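Local structure of serine-threonine phosphatase 2C (Toxoplasma gondii, 2I44) at residues 19-33 with 309-321. The protein probably removes phosphate groups from serine and threonine residues of other proteins, as a calcium-bound member of the metal-dependent PP2C phosphatase family. Sequence-based numbering, arbitrary orientation.
With CA (calcium ion), chain D.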
ATOM      1  N   TYR A  19       1.032 -21.319   0.943  1.00 27.03           N
ATOM      2  CA  TYR A  19       2.473 -21.164   0.789  1.00 26.53           C
ATOM      3  C   TYR A  19       3.126 -21.613   2.096  1.00 27.53           C
ATOM      4  O   TYR A  19       2.463 -21.721   3.130  1.00 27.34           O
ATOM      5  CB  TYR A  19       2.824 -19.704   0.473  1.00 25.73           C
ATOM      6  CG  TYR A  19       2.294 -19.225  -0.866  1.00 24.70           C
ATOM      7  CD1 TYR A  19       2.916 -19.587  -2.062  1.00 24.24           C
ATOM      8  CD2 TYR A  19       1.154 -18.430  -0.937  1.00 26.07           C
ATOM      9  CE1 TYR A  19       2.413 -19.167  -3.294  1.00 23.47           C
ATOM     10  CE2 TYR A  19       0.637 -18.002  -2.163  1.00 25.37           C
ATOM     11  CZ  TYR A  19       1.271 -18.372  -3.337  1.00 26.14           C
ATOM     12  OH  TYR A  19       0.760 -17.938  -4.540  1.00 23.52           O
ATOM     13  N   PRO A  20       4.434 -21.890   2.067  1.00 28.58           N
ATOM     14  CA  PRO A  20       5.141 -22.334   3.268  1.00 28.54           C
ATOM     15  C   PRO A  20       4.859 -21.548   4.552  1.00 28.84           C
ATOM     16  O   PRO A  20       4.500 -22.136   5.575  1.00 28.23           O
ATOM     17  CB  PRO A  20       6.601 -22.266   2.838  1.00 29.36           C
ATOM     18  CG  PRO A  20       6.522 -22.692   1.408  1.00 29.24           C
ATOM     19  CD  PRO A  20       5.335 -21.898   0.899  1.00 29.77           C
ATOM     20  N   ALA A  21       4.999 -20.228   4.499  1.00 27.44           N
ATOM     21  CA  ALA A  21       4.787 -19.410   5.689  1.00 27.08           C
ATOM     22  C   ALA A  21       3.458 -18.667   5.775  1.00 26.20           C
ATOM     23  O   ALA A  21       3.248 -17.904   6.718  1.00 27.95           O
ATOM     24  CB  ALA A  21       5.940 -18.412   5.840  1.00 26.69           C
ATOM     25  N   PHE A  22       2.552 -18.890   4.828  1.00 23.19           N
ATOM     26  CA  PHE A  22       1.278 -18.174   4.861  1.00 23.32           C
ATOM     27  C   PHE A  22       0.348 -18.596   3.741  1.00 22.64           C
ATOM     28  O   PHE A  22       0.783 -19.173   2.747  1.00 24.04           O
ATOM     29  CB  PHE A  22       1.549 -16.682   4.696  1.00 20.75           C
ATOM     30  CG  PHE A  22       2.193 -16.348   3.380  1.00 21.45           C
ATOM     31  CD1 PHE A  22       1.417 -16.072   2.251  1.00 20.48           C
ATOM     32  CD2 PHE A  22       3.578 -16.381   3.249  1.00 20.12           C
ATOM     33  CE1 PHE A  22       2.014 -15.836   1.013  1.00 20.61           C
ATOM     34  CE2 PHE A  22       4.185 -16.147   2.011  1.00 21.31           C
ATOM     35  CZ  PHE A  22       3.401 -15.874   0.892  1.00 18.45           C
ATOM     36  N   ASP A  23      -0.935 -18.287   3.901  1.00 22.85           N
ATOM     37  CA  ASP A  23      -1.922 -18.569   2.867  1.00 22.87           C
ATOM     38  C   ASP A  23      -2.370 -17.192   2.390  1.00 23.33           C
ATOM     39  O   ASP A  23      -2.507 -16.263   3.193  1.00 22.69           O
ATOM     40  CB  ASP A  23      -3.110 -19.348   3.431  1.00 26.57           C
ATOM     41  CG  ASP A  23      -2.695 -20.658   4.067  1.00 30.66           C
ATOM     42  OD1 ASP A  23      -1.741 -21.285   3.555  1.00 30.24           O
ATOM     43  OD2 ASP A  23      -3.322 -21.063   5.072  1.00 34.21           O
ATOM     44  N   ALA A  24      -2.580 -17.042   1.091  1.00 21.95           N
ATOM     45  CA  ALA A  24      -2.977 -15.747   0.578  1.00 20.81           C
ATOM     46  C   ALA A  24      -4.105 -15.807  -0.425  1.00 21.19           C
ATOM     47  O   ALA A  24      -4.330 -16.825  -1.081  1.00 22.28           O
ATOM     48  CB  ALA A  24      -1.775 -15.046  -0.038  1.00 22.51           C
ATOM     49  N   ALA A  25      -4.813 -14.691  -0.530  1.00 19.18           N
ATOM     50  CA  ALA A  25      -5.926 -14.557  -1.453  1.00 19.06           C
ATOM     51  C   ALA A  25      -5.968 -13.100  -1.879  1.00 19.37           C
ATOM     52  O   ALA A  25      -5.623 -12.213  -1.098  1.00 18.50           O
ATOM     53  CB  ALA A  25      -7.228 -14.941  -0.769  1.00 19.10           C
ATOM     54  N   ILE A  26      -6.369 -12.853  -3.119  1.00 16.48           N
ATOM     55  CA  ILE A  26      -6.448 -11.487  -3.616  1.00 17.07           C
ATOM     56  C   ILE A  26      -7.678 -11.375  -4.490  1.00 18.07           C
ATOM     57  O   ILE A  26      -7.887 -12.201  -5.372  1.00 19.60           O
ATOM     58  CB  ILE A  26      -5.220 -11.115  -4.483  1.00 15.26           C
ATOM     59  CG1 ILE A  26      -3.922 -11.491  -3.764  1.00 16.61           C
ATOM     60  CG2 ILE A  26      -5.224  -9.617  -4.779  1.00 13.80           C
ATOM     61  CD1 ILE A  26      -2.687 -11.317  -4.631  1.00 16.63           C
ATOM     62  N   PHE A  27      -8.488 -10.352  -4.247  1.00 18.89           N
ATOM     63  CA  PHE A  27      -9.691 -10.134  -5.037  1.00 18.41           C
ATOM     64  C   PHE A  27      -9.871  -8.643  -5.275  1.00 18.39           C
ATOM     65  O   PHE A  27      -9.584  -7.829  -4.402  1.00 15.75           O
ATOM     66  CB  PHE A  27     -10.925 -10.682  -4.320  1.00 21.82           C
ATOM     67  CG  PHE A  27     -12.132 -10.805  -5.209  1.00 24.11           C
ATOM     68  CD1 PHE A  27     -12.279 -11.903  -6.054  1.00 25.72           C
ATOM     69  CD2 PHE A  27     -13.105  -9.809  -5.231  1.00 24.77           C
ATOM     70  CE1 PHE A  27     -13.381 -12.012  -6.911  1.00 25.73           C
ATOM     71  CE2 PHE A  27     -14.213  -9.907  -6.085  1.00 26.12           C
ATOM     72  CZ  PHE A  27     -14.348 -11.010  -6.925  1.00 26.73           C
ATOM     73  N   THR A  28     -10.347  -8.290  -6.461  1.00 19.14           N
ATOM     74  CA  THR A  28     -10.563  -6.895  -6.804  1.00 19.27           C
ATOM     75  C   THR A  28     -11.867  -6.743  -7.577  1.00 20.77           C
ATOM     76  O   THR A  28     -12.368  -7.699  -8.162  1.00 19.56           O
ATOM     77  CB  THR A  28      -9.395  -6.348  -7.666  1.00 19.86           C
ATOM     78  OG1 THR A  28      -9.553  -4.936  -7.843  1.00 19.85           O
ATOM     79  CG2 THR A  28      -9.364  -7.034  -9.039  1.00 17.20           C
ATOM     80  N   ASP A  29     -12.416  -5.536  -7.577  1.00 22.58           N
ATOM     81  CA  ASP A  29     -13.651  -5.269  -8.296  1.00 22.31           C
ATOM     82  C   ASP A  29     -13.664  -3.805  -8.694  1.00 21.65           C
ATOM     83  O   ASP A  29     -13.210  -2.948  -7.941  1.00 19.35           O
ATOM     84  CB  ASP A  29     -14.864  -5.595  -7.418  1.00 25.56           C
ATOM     85  CG  ASP A  29     -16.152  -5.674  -8.217  1.00 26.98           C
ATOM     86  OD1 ASP A  29     -16.585  -4.639  -8.762  1.00 28.99           O
ATOM     87  OD2 ASP A  29     -16.724  -6.781  -8.306  1.00 29.56           O
ATOM     88  N   ILE A  30     -14.176  -3.524  -9.886  1.00 22.10           N
ATOM     89  CA  ILE A  30     -14.226  -2.160 -10.391  1.00 20.70           C
ATOM     90  C   ILE A  30     -15.266  -1.315  -9.666  1.00 19.56           C
ATOM     91  O   ILE A  30     -15.169  -0.088  -9.635  1.00 18.75           O
ATOM     92  CB  ILE A  30     -14.520  -2.134 -11.918  1.00 21.83           C
ATOM     93  CG1 ILE A  30     -14.260  -0.729 -12.465  1.00 20.87           C
ATOM     94  CG2 ILE A  30     -15.966  -2.565 -12.192  1.00 20.31           C
ATOM     95  CD1 ILE A  30     -14.213  -0.662 -13.973  1.00 22.48           C
ATOM     96  N   GLY A  31     -16.250  -1.974  -9.071  1.00 19.44           N
ATOM     97  CA  GLY A  31     -17.284  -1.240  -8.369  1.00 20.40           C
ATOM     98  C   GLY A  31     -18.083  -0.418  -9.360  1.00 20.31           C
ATOM     99  O   GLY A  31     -18.392  -0.884 -10.457  1.00 20.24           O
ATOM    100  N   GLY A  32     -18.395   0.819  -8.995  1.00 18.58           N
ATOM    101  CA  GLY A  32     -19.172   1.663  -9.881  1.00 18.86           C
ATOM    102  C   GLY A  32     -18.386   2.720 -10.628  1.00 18.73           C
ATOM    103  O   GLY A  32     -18.974   3.623 -11.219  1.00 18.04           O
ATOM    104  N   ARG A  33     -17.059   2.613 -10.616  1.00 18.64           N
ATOM    105  CA  ARG A  33     -16.218   3.590 -11.302  1.00 21.01           C
ATOM    106  C   ARG A  33     -16.120   3.261 -12.797  1.00 21.47           C
ATOM    107  O   ARG A  33     -16.354   2.125 -13.205  1.00 22.84           O
ATOM    108  CB  ARG A  33     -14.820   3.607 -10.673  1.00 20.61           C
ATOM    109  CG  ARG A  33     -14.819   3.575  -9.145  1.00 23.44           C
ATOM    110  CD  ARG A  33     -15.511   4.777  -8.503  1.00 24.86           C
ATOM    111  NE  ARG A  33     -14.591   5.874  -8.216  1.00 30.02           N
ATOM    112  CZ  ARG A  33     -14.195   6.775  -9.109  1.00 33.04           C
ATOM    113  NH1 ARG A  33     -14.641   6.712 -10.354  1.00 37.98           N
ATOM    114  NH2 ARG A  33     -13.352   7.739  -8.762  1.00 34.77           N
ATOM    115  N   SER A 309     -22.652   4.482  -4.884  1.00 26.75           N
ATOM    116  CA  SER A 309     -21.868   3.962  -5.995  1.00 25.33           C
ATOM    117  C   SER A 309     -20.539   3.575  -5.345  1.00 24.46           C
ATOM    118  O   SER A 309     -19.911   4.397  -4.674  1.00 22.76           O
ATOM    119  CB  SER A 309     -21.640   5.050  -7.047  1.00 25.06           C
ATOM    120  OG  SER A 309     -20.939   4.542  -8.172  1.00 26.26           O
ATOM    121  N   ALA A 310     -20.129   2.321  -5.525  1.00 23.86           N
ATOM    122  CA  ALA A 310     -18.892   1.816  -4.928  1.00 21.47           C
ATOM    123  C   ALA A 310     -17.609   2.210  -5.664  1.00 20.57           C
ATOM    124  O   ALA A 310     -17.575   2.312  -6.890  1.00 19.94           O
ATOM    125  CB  ALA A 310     -18.968   0.289  -4.801  1.00 20.67           C
ATOM    126  N   ASP A 311     -16.551   2.432  -4.894  1.00 19.22           N
ATOM    127  CA  ASP A 311     -15.252   2.787  -5.451  1.00 18.60           C
ATOM    128  C   ASP A 311     -14.562   1.498  -5.902  1.00 18.39           C
ATOM    129  O   ASP A 311     -15.087   0.412  -5.664  1.00 18.54           O
ATOM    130  CB  ASP A 311     -14.419   3.476  -4.367  1.00 15.58           C
ATOM    131  CG  ASP A 311     -13.036   3.863  -4.849  1.00 16.45           C
ATOM    132  OD1 ASP A 311     -12.860   4.061  -6.072  1.00 15.02           O
ATOM    133  OD2 ASP A 311     -12.125   3.982  -4.003  1.00 17.04           O
ATOM    134  N   ASN A 312     -13.407   1.596  -6.562  1.00 18.61           N
ATOM    135  CA  ASN A 312     -12.696   0.370  -6.926  1.00 17.59           C
ATOM    136  C   ASN A 312     -12.397  -0.234  -5.550  1.00 17.09           C
ATOM    137  O   ASN A 312     -12.131   0.508  -4.595  1.00 17.95           O
ATOM    138  CB  ASN A 312     -11.347   0.648  -7.614  1.00 14.35           C
ATOM    139  CG  ASN A 312     -11.483   1.218  -9.012  1.00 14.44           C
ATOM    140  OD1 ASN A 312     -12.480   1.005  -9.704  1.00 16.62           O
ATOM    141  ND2 ASN A 312     -10.452   1.927  -9.449  1.00 10.25           N
ATOM    142  N   ILE A 313     -12.440  -1.558  -5.440  1.00 16.80           N
ATOM    143  CA  ILE A 313     -12.169  -2.224  -4.173  1.00 17.42           C
ATOM    144  C   ILE A 313     -11.200  -3.369  -4.403  1.00 17.64           C
ATOM    145  O   ILE A 313     -11.410  -4.206  -5.276  1.00 17.71           O
ATOM    146  CB  ILE A 313     -13.451  -2.812  -3.536  1.00 19.85           C
ATOM    147  CG1 ILE A 313     -14.567  -1.766  -3.522  1.00 23.32           C
ATOM    148  CG2 ILE A 313     -13.154  -3.264  -2.106  1.00 18.64           C
ATOM    149  CD1 ILE A 313     -15.904  -2.303  -3.036  1.00 24.22           C
ATOM    150  N   THR A 314     -10.134  -3.394  -3.615  1.00 15.47           N
ATOM    151  CA  THR A 314      -9.129  -4.437  -3.712  1.00 15.42           C
ATOM    152  C   THR A 314      -8.729  -4.879  -2.317  1.00 16.16           C
ATOM    153  O   THR A 314      -8.455  -4.050  -1.442  1.00 14.86           O
ATOM    154  CB  THR A 314      -7.879  -3.941  -4.464  1.00 16.71           C
ATOM    155  OG1 THR A 314      -8.224  -3.689  -5.830  1.00 18.97           O
ATOM    156  CG2 THR A 314      -6.759  -4.973  -4.414  1.00 19.15           C
ATOM    157  N   ALA A 315      -8.700  -6.190  -2.115  1.00 15.70           N
ATOM    158  CA  ALA A 315      -8.324  -6.748  -0.829  1.00 16.15           C
ATOM    159  C   ALA A 315      -7.363  -7.920  -1.025  1.00 16.21           C
ATOM    160  O   ALA A 315      -7.554  -8.757  -1.901  1.00 15.86           O
ATOM    161  CB  ALA A 315      -9.565  -7.203  -0.069  1.00 14.21           C
HETATM  162  N   MSE A 316      -6.314  -7.947  -0.215  1.00 17.01           N
HETATM  163  CA  MSE A 316      -5.320  -9.005  -0.260  1.00 19.63           C
HETATM  164  C   MSE A 316      -5.242  -9.502   1.177  1.00 19.02           C
HETATM  165  O   MSE A 316      -4.902  -8.740   2.078  1.00 19.12           O
HETATM  166  CB  MSE A 316      -3.958  -8.442  -0.706  1.00 20.94           C
HETATM  167  CG  MSE A 316      -2.839  -9.481  -0.834  1.00 25.03           C
HETATM  168 SE   MSE A 316      -1.114  -8.705  -1.344  1.00 36.08          SE
HETATM  169  CE  MSE A 316      -1.407  -8.584  -3.247  1.00 25.35           C
ATOM    170  N   THR A 317      -5.586 -10.769   1.391  1.00 19.20           N
ATOM    171  CA  THR A 317      -5.560 -11.358   2.722  1.00 19.37           C
ATOM    172  C   THR A 317      -4.389 -12.321   2.897  1.00 19.88           C
ATOM    173  O   THR A 317      -4.130 -13.159   2.038  1.00 19.44           O
ATOM    174  CB  THR A 317      -6.879 -12.112   3.021  1.00 21.51           C
ATOM    175  OG1 THR A 317      -7.196 -12.992   1.933  1.00 19.35           O
ATOM    176  CG2 THR A 317      -8.024 -11.127   3.216  1.00 20.66           C
ATOM    177  N   VAL A 318      -3.685 -12.192   4.016  1.00 19.44           N
ATOM    178  CA  VAL A 318      -2.540 -13.044   4.304  1.00 21.11           C
ATOM    179  C   VAL A 318      -2.702 -13.669   5.689  1.00 22.35           C
ATOM    180  O   VAL A 318      -2.772 -12.965   6.691  1.00 21.71           O
ATOM    181  CB  VAL A 318      -1.223 -12.229   4.271  1.00 20.97           C
ATOM    182  CG1 VAL A 318      -0.034 -13.144   4.527  1.00 21.61           C
ATOM    183  CG2 VAL A 318      -1.080 -11.519   2.927  1.00 20.08           C
ATOM    184  N   PHE A 319      -2.771 -14.994   5.740  1.00 23.47           N
ATOM    185  CA  PHE A 319      -2.922 -15.692   7.013  1.00 24.09           C
ATOM    186  C   PHE A 319      -1.604 -16.369   7.362  1.00 25.64           C
ATOM    187  O   PHE A 319      -1.137 -17.250   6.642  1.00 25.76           O
ATOM    188  CB  PHE A 319      -4.042 -16.736   6.921  1.00 24.06           C
ATOM    189  CG  PHE A 319      -5.414 -16.142   6.731  1.00 23.91           C
ATOM    190  CD1 PHE A 319      -6.218 -15.844   7.829  1.00 23.83           C
ATOM    191  CD2 PHE A 319      -5.891 -15.862   5.454  1.00 23.80           C
ATOM    192  CE1 PHE A 319      -7.475 -15.274   7.659  1.00 25.90           C
ATOM    193  CE2 PHE A 319      -7.151 -15.291   5.271  1.00 26.16           C
ATOM    194  CZ  PHE A 319      -7.944 -14.996   6.373  1.00 26.50           C
ATOM    195  N   PHE A 320      -1.007 -15.941   8.467  1.00 25.04           N
ATOM    196  CA  PHE A 320       0.260 -16.486   8.914  1.00 27.28           C
ATOM    197  C   PHE A 320       0.109 -17.928   9.392  1.00 29.55           C
ATOM    198  O   PHE A 320      -0.986 -18.369   9.738  1.00 29.53           O
ATOM    199  CB  PHE A 320       0.815 -15.615  10.040  1.00 25.69           C
ATOM    200  CG  PHE A 320       1.019 -14.178   9.647  1.00 26.21           C
ATOM    201  CD1 PHE A 320       1.996 -13.829   8.715  1.00 24.36           C
ATOM    202  CD2 PHE A 320       0.222 -13.175  10.192  1.00 25.49           C
ATOM    203  CE1 PHE A 320       2.177 -12.500   8.330  1.00 25.78           C
ATOM    204  CE2 PHE A 320       0.394 -11.840   9.814  1.00 25.45           C
ATOM    205  CZ  PHE A 320       1.375 -11.503   8.879  1.00 25.16           C
ATOM    206  N   LYS A 321       1.214 -18.661   9.399  1.00 32.90           N
ATOM    207  CA  LYS A 321       1.206 -20.047   9.848  1.00 33.93           C
ATOM    208  C   LYS A 321       2.431 -20.311  10.708  1.00 35.92           C
ATOM    209  O   LYS A 321       3.334 -19.446  10.714  1.00 38.01           O
ATOM    210  CB  LYS A 321       1.199 -20.996   8.647  1.00 33.46           C
ATOM    211  CG  LYS A 321      -0.129 -21.032   7.912  1.00 34.92           C
ATOM    212  CD  LYS A 321      -0.161 -22.071   6.799  1.00 33.07           C
ATOM    213  CE  LYS A 321       0.683 -21.660   5.607  1.00 32.69           C
ATOM    214  NZ  LYS A 321       0.472 -22.602   4.464  1.00 33.69           N
TER
HETATM  215 CA    CA D 401      -9.863   4.432  -4.053  1.00 26.90          CA
HETATM  216  O   HOH W   1     -10.144   4.868  -6.086  1.00 18.46           O
HETATM  217  O   HOH W   2      -9.755   2.136  -4.378  1.00 15.94           O
HETATM  218  O   HOH W   3      -9.506   6.247  -3.496  1.00 28.30           O
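I26 and M316, a selenomethionine here, sit side by side on the inner face of one sheet of the PP2C beta-sandwich, where strands 22-29 and 313-320 run antiparallel. Their methyls, I26 CD1 and M316 CE, press together at 3.3 Å, tighter than usual for carbon; M316 runs straight through chi2, then bends at chi3 (-82°), swinging CE onto the isoleucine tip. The flexible, unbranched chain of methionine and branched isoleucine suit this buried layer, covered by F40 and L42 of strand 38-43 and F56 of strand 53-62. Small A24, paired with V318, packs against L42, and V318 CG1 meets F22 CB at 3.9 Å. Further along, the hydroxyls T28 OG1 and T314 OG1 lie 2.7 Å apart, and T314 OG1 also bonds to D38. Of the paired backbone bonds, that from A315 N to F27 O is nearly straight (172°).

Both ends are more polar and solvent-exposed. At one, K321 reaches back: NZ bonds Y19 O at 2.6 Å and forms a salt bridge with D23 OD1, while D23 OD2 pairs with R285. At the other, G31 adopts positive phi in a type II' turn, too close to D311 O for a beta carbon, and R33 NE forms a salt bridge to D311 OD1 whose hydrogen bond is weak. D311 OD2 binds calcium at 2.3 Å, with D60 and D266, while OD1 accepts from a calcium-bound water at 2.8 Å.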